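PDB 5X7L: TsrD, which belongs to the SnoaL-like polyketide cyclase family and adopts the cone-shaped alpha+beta fold of the NTF2 clan. Local coordinates for residues 17-22 with 52-57. Sequence-based numbering, arbitrary orientation.
Sequences LAAYNE and AAIRRW
A single water links Y20 and W57, lying 2.9 Å from Y20 OH and taking the indole N-H of W57 at 3.0 Å from NE1. It sits in the plane of both rings, at their edges, and bridges segments 17-22 and 52-57, on helix 6-22 and helix 47-60. These are two of the helices that pack beside the curved antiparallel sheet of the NTF2-like fold, here seen in its SnoaL-like form. The short segments run roughly parallel, their axes 9.5 Å apart and inclined at 32°. No direct hydrogen bond spans the pair; the rest of the contact is apolar. The terminal methyl of I54 stands over the middle of the Y20 ring, CD1 3.4 Å from the ring centroid and only 3° off the ring normal, a CH-pi contact that uses one face. CG1 of I54 lies anti to the carbonyl carbon, beside the backbone N, and from there carries CD1 to that point. The same methyl also touches A19 CB, 3.9 Å away, on a flank about at right angles to the ring. W57 approaches the tyrosine at its rim: CD1 lies 3.6 Å from Y20 CE2, and the two ring planes meet obliquely, at 49°. W57 meets F84 of strand 77-88 edge-to-face and touches L64 of strand 61-74; Y20 touches L66 of that strand and the ring of F16 on its own helix. An isopropyl alcohol, probably from the crystallisation liquor, lies about 4 Å from the Y20 side chain and may mark a pocket. The other branch of I54, CG2, rests 3.7 Å from the carbonyl oxygen of A19.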
loop_
_atom_site.group_PDB
_atom_site.type_symbol
_atom_site.label_atom_id
_atom_site.label_comp_id
_atom_site.label_asym_id
_atom_site.label_seq_id
_atom_site.Cartn_x
_atom_site.Cartn_y
_atom_site.Cartn_z
ATOM N N LEU B 17 4.351 13.054 10.410
ATOM C CA LEU B 17 5.505 13.312 9.553
ATOM C C LEU B 17 6.657 13.931 10.343
ATOM O O LEU B 17 7.815 13.549 10.162
ATOM C CB LEU B 17 5.119 14.227 8.392
ATOM C CG LEU B 17 4.071 13.684 7.416
ATOM C CD1 LEU B 17 3.593 14.806 6.508
ATOM C CD2 LEU B 17 4.602 12.512 6.602
ATOM N N ALA B 18 6.335 14.879 11.221
ATOM C CA ALA B 18 7.357 15.578 11.999
ATOM C C ALA B 18 8.104 14.634 12.945
ATOM O O ALA B 18 9.297 14.810 13.182
ATOM C CB ALA B 18 6.739 16.729 12.777
ATOM N N ALA B 19 7.412 13.634 13.486
ATOM C CA ALA B 19 8.058 12.662 14.374
ATOM C C ALA B 19 9.248 12.007 13.677
ATOM O O ALA B 19 10.334 11.893 14.248
ATOM C CB ALA B 19 7.066 11.603 14.829
ATOM N N TYR B 20 9.032 11.579 12.437
ATOM C CA TYR B 20 10.080 10.933 11.654
ATOM C C TYR B 20 11.126 11.927 11.166
ATOM O O TYR B 20 12.323 11.703 11.330
ATOM C CB TYR B 20 9.477 10.186 10.462
ATOM C CG TYR B 20 8.730 8.940 10.865
ATOM C CD1 TYR B 20 7.404 9.007 11.274
ATOM C CD2 TYR B 20 9.351 7.690 10.848
ATOM C CE1 TYR B 20 6.712 7.870 11.656
ATOM C CE2 TYR B 20 8.660 6.543 11.226
ATOM C CZ TYR B 20 7.340 6.643 11.628
ATOM O OH TYR B 20 6.638 5.520 12.004
ATOM N N ASN B 21 10.680 13.026 10.568
ATOM C CA ASN B 21 11.608 13.982 9.967
ATOM C C ASN B 21 12.512 14.660 11.000
ATOM O O ASN B 21 13.666 14.978 10.708
ATOM C CB ASN B 21 10.841 15.020 9.144
ATOM C CG ASN B 21 10.297 14.441 7.851
ATOM O OD1 ASN B 21 10.987 13.693 7.162
ATOM N ND2 ASN B 21 9.060 14.777 7.519
ATOM N N GLU B 22 11.996 14.853 12.208
ATOM C CA GLU B 22 12.770 15.468 13.287
ATOM C C GLU B 22 13.374 14.441 14.243
ATOM O O GLU B 22 14.138 14.804 15.133
ATOM C CB GLU B 22 11.895 16.447 14.072
ATOM C CG GLU B 22 11.336 17.567 13.213
ATOM C CD GLU B 22 10.334 18.442 13.941
ATOM O OE1 GLU B 22 10.302 18.418 15.191
ATOM O OE2 GLU B 22 9.574 19.157 13.257
ATOM N N ALA B 52 9.549 3.513 19.787
ATOM C CA ALA B 52 10.729 2.689 19.523
ATOM C C ALA B 52 11.109 2.708 18.040
ATOM O O ALA B 52 12.293 2.724 17.696
ATOM C CB ALA B 52 10.496 1.259 19.995
ATOM N N ALA B 53 10.108 2.705 17.167
ATOM C CA ALA B 53 10.361 2.790 15.730
ATOM C C ALA B 53 11.062 4.102 15.366
ATOM O O ALA B 53 12.022 4.101 14.596
ATOM C CB ALA B 53 9.065 2.637 14.945
ATOM N N ILE B 54 10.597 5.215 15.934
ATOM C CA ILE B 54 11.225 6.517 15.682
ATOM C C ILE B 54 12.700 6.487 16.066
ATOM O O ILE B 54 13.552 6.936 15.301
ATOM C CB ILE B 54 10.531 7.668 16.456
ATOM C CG1 ILE B 54 9.080 7.847 15.998
ATOM C CG2 ILE B 54 11.304 8.976 16.299
ATOM C CD1 ILE B 54 8.906 8.140 14.523
ATOM N N ARG B 55 12.998 5.951 17.245
ATOM C CA ARG B 55 14.378 5.879 17.715
ATOM C C ARG B 55 15.230 5.002 16.802
ATOM O O ARG B 55 16.378 5.336 16.512
ATOM C CB ARG B 55 14.437 5.359 19.151
ATOM C CG ARG B 55 13.766 6.274 20.159
ATOM C CD ARG B 55 14.166 5.921 21.582
ATOM N NE ARG B 55 13.818 4.543 21.921
ATOM C CZ ARG B 55 12.626 4.148 22.364
ATOM N NH1 ARG B 55 11.639 5.024 22.527
ATOM N NH2 ARG B 55 12.417 2.868 22.641
ATOM N N ARG B 56 14.661 3.892 16.341
ATOM C CA ARG B 56 15.380 2.981 15.450
ATOM C C ARG B 56 15.718 3.646 14.119
ATOM O O ARG B 56 16.855 3.560 13.650
ATOM C CB ARG B 56 14.569 1.704 15.207
ATOM C CG ARG B 56 15.186 0.768 14.179
ATOM C CD ARG B 56 14.443 -0.558 14.097
ATOM N NE ARG B 56 13.016 -0.382 13.825
ATOM C CZ ARG B 56 12.494 -0.132 12.625
ATOM N NH1 ARG B 56 13.273 -0.015 11.555
ATOM N NH2 ARG B 56 11.179 0.006 12.499
ATOM N N TRP B 57 14.738 4.301 13.506
ATOM C CA TRP B 57 14.979 4.978 12.233
ATOM C C TRP B 57 16.004 6.100 12.380
ATOM O O TRP B 57 16.840 6.299 11.501
ATOM C CB TRP B 57 13.687 5.546 11.654
ATOM C CG TRP B 57 12.722 4.520 11.151
ATOM C CD1 TRP B 57 11.446 4.325 11.582
ATOM C CD2 TRP B 57 12.944 3.559 10.108
ATOM N NE1 TRP B 57 10.857 3.302 10.881
ATOM C CE2 TRP B 57 11.756 2.814 9.970
ATOM C CE3 TRP B 57 14.033 3.253 9.284
ATOM C CZ2 TRP B 57 11.622 1.784 9.037
ATOM C CZ3 TRP B 57 13.900 2.227 8.356
ATOM C CH2 TRP B 57 12.702 1.505 8.243
HETATM O O HOH W 1 7.879 2.987 11.333
#